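PDB 3GAZ: alcohol dehydrogenase superfamily protein from Novosphingobium aromaticivorans, which probably acts as an NADP-dependent oxidoreductase of the medium-chain dehydrogenase/reductase superfamily, although its substrate is not established. Local coordinates for residues A[9-14]-A[18-23]. Numbering follows the deposited sequence.
Sequences IAAVVE and GPFVLR
The Phe20 ring meets Val13 obliquely: methyl CG2 lies 3.4 Å from ring atom CE1, the two side chains running side by side, and Ala11 CB also approaches the ring at a slant. At the edge of the Arg23 guanidinium, in its plane, a water accepts from NH1 (2.8 Å) and donates to Glu14 OE2, bridging charges whose nearest atoms, OE2 and NH1, stand 4.7 Å apart. With CG beside its backbone N (chi1 -44°) and an extended chain beyond, Glu14 crosses Val21 at about a right angle, its CD 3.9 Å from Val21 CG2. Replacing Glu14 by an alanine removes the carboxylate, which is likely to leave the water without its acceptor and uncover the Val21 methyls. Between the strands, Ala10 and Val12 form antiparallel hydrogen-bonded pairs with Arg23 and Val21, Val12 N reaching Val21 O at 2.7 Å. A second water closes the turn end, accepting from Glu14 N and donating to Pro19 O. On one face of the two-stranded hairpin, Ala11 and Phe20 thus rest on Ile311 of helix 311-319, and Val13 and Phe20 on Arg52 of helix 46-52; on the face shared by Ala10, Val12 and Val21, Arg23 adds a salt bridge from NH2 to Glu188 of the second subunit.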
loop_
_atom_site.group_PDB
_atom_site.type_symbol
_atom_site.label_atom_id
_atom_site.label_comp_id
_atom_site.label_asym_id
_atom_site.label_seq_id
_atom_site.Cartn_x
_atom_site.Cartn_y
_atom_site.Cartn_z
ATOM N N ILE A 9 3.234 17.238 -13.052
ATOM C CA ILE A 9 4.240 16.419 -13.709
ATOM C C ILE A 9 4.801 15.484 -12.640
ATOM O O ILE A 9 5.068 15.908 -11.514
ATOM C CB ILE A 9 5.413 17.269 -14.266
ATOM C CG1 ILE A 9 4.923 18.173 -15.399
ATOM C CG2 ILE A 9 6.534 16.353 -14.764
ATOM C CD1 ILE A 9 4.365 17.421 -16.587
ATOM N N ALA A 10 4.973 14.217 -12.990
ATOM C CA ALA A 10 5.520 13.246 -12.058
ATOM C C ALA A 10 6.331 12.219 -12.830
ATOM O O ALA A 10 6.103 11.996 -14.021
ATOM C CB ALA A 10 4.393 12.550 -11.290
ATOM N N ALA A 11 7.288 11.606 -12.148
ATOM C CA ALA A 11 8.116 10.583 -12.761
ATOM C C ALA A 11 7.516 9.252 -12.334
ATOM O O ALA A 11 7.327 8.993 -11.143
ATOM C CB ALA A 11 9.553 10.700 -12.276
ATOM N N VAL A 12 7.203 8.414 -13.311
ATOM C CA VAL A 12 6.611 7.124 -13.025
ATOM C C VAL A 12 7.481 5.973 -13.496
ATOM O O VAL A 12 7.981 5.987 -14.622
ATOM C CB VAL A 12 5.230 6.983 -13.717
ATOM C CG1 VAL A 12 4.606 5.636 -13.370
ATOM C CG2 VAL A 12 4.317 8.122 -13.303
ATOM N N VAL A 13 7.678 4.984 -12.628
ATOM C CA VAL A 13 8.430 3.801 -13.000
ATOM C C VAL A 13 7.307 2.851 -13.393
ATOM O O VAL A 13 6.500 2.448 -12.554
ATOM C CB VAL A 13 9.243 3.230 -11.818
ATOM C CG1 VAL A 13 9.912 1.931 -12.233
ATOM C CG2 VAL A 13 10.301 4.235 -11.387
ATOM N N GLU A 14 7.239 2.526 -14.679
ATOM C CA GLU A 14 6.177 1.681 -15.207
ATOM C C GLU A 14 6.345 0.186 -14.971
ATOM O O GLU A 14 5.369 -0.515 -14.700
ATOM C CB GLU A 14 6.010 1.971 -16.698
ATOM C CG GLU A 14 6.032 3.465 -16.994
ATOM C CD GLU A 14 5.594 3.808 -18.401
ATOM O OE1 GLU A 14 6.082 3.163 -19.350
ATOM O OE2 GLU A 14 4.771 4.737 -18.551
ATOM N N GLY A 18 12.521 -0.325 -15.270
ATOM C CA GLY A 18 12.172 0.600 -16.330
ATOM C C GLY A 18 12.680 2.002 -16.049
ATOM O O GLY A 18 13.098 2.304 -14.930
ATOM N N PRO A 19 12.668 2.885 -17.056
ATOM C CA PRO A 19 13.136 4.260 -16.877
ATOM C C PRO A 19 12.136 5.101 -16.090
ATOM O O PRO A 19 10.976 4.726 -15.944
ATOM C CB PRO A 19 13.281 4.759 -18.312
ATOM C CG PRO A 19 12.168 4.035 -19.015
ATOM C CD PRO A 19 12.307 2.634 -18.463
ATOM N N PHE A 20 12.597 6.232 -15.575
ATOM C CA PHE A 20 11.721 7.138 -14.852
ATOM C C PHE A 20 11.010 7.928 -15.944
ATOM O O PHE A 20 11.611 8.769 -16.611
ATOM C CB PHE A 20 12.549 8.048 -13.943
ATOM C CG PHE A 20 13.052 7.357 -12.708
ATOM C CD1 PHE A 20 12.211 7.167 -11.614
ATOM C CD2 PHE A 20 14.343 6.840 -12.658
ATOM C CE1 PHE A 20 12.649 6.472 -10.490
ATOM C CE2 PHE A 20 14.790 6.143 -11.540
ATOM C CZ PHE A 20 13.940 5.957 -10.453
ATOM N N VAL A 21 9.731 7.637 -16.140
ATOM C CA VAL A 21 8.958 8.293 -17.185
ATOM C C VAL A 21 8.183 9.511 -16.710
ATOM O O VAL A 21 7.319 9.402 -15.844
ATOM C CB VAL A 21 7.972 7.294 -17.827
ATOM C CG1 VAL A 21 7.182 7.970 -18.946
ATOM C CG2 VAL A 21 8.741 6.088 -18.354
ATOM N N LEU A 22 8.500 10.675 -17.277
ATOM C CA LEU A 22 7.795 11.895 -16.914
ATOM C C LEU A 22 6.399 11.838 -17.533
ATOM O O LEU A 22 6.253 11.617 -18.738
ATOM C CB LEU A 22 8.545 13.126 -17.428
ATOM C CG LEU A 22 9.912 13.386 -16.793
ATOM C CD1 LEU A 22 10.461 14.705 -17.305
ATOM C CD2 LEU A 22 9.776 13.430 -15.272
ATOM N N ARG A 23 5.383 12.048 -16.705
ATOM C CA ARG A 23 3.988 11.995 -17.145
ATOM C C ARG A 23 3.172 13.162 -16.583
ATOM O O ARG A 23 3.464 13.655 -15.492
ATOM C CB ARG A 23 3.345 10.690 -16.651
ATOM C CG ARG A 23 3.900 9.402 -17.245
ATOM C CD ARG A 23 3.494 9.272 -18.699
ATOM N NE ARG A 23 2.070 9.551 -18.893
ATOM C CZ ARG A 23 1.081 8.824 -18.379
ATOM N NH1 ARG A 23 1.350 7.759 -17.633
ATOM N NH2 ARG A 23 -0.182 9.168 -18.605
HETATM O O HOH W 1 9.403 2.617 -16.597
HETATM O O HOH W 2 3.412 6.081 -16.872
#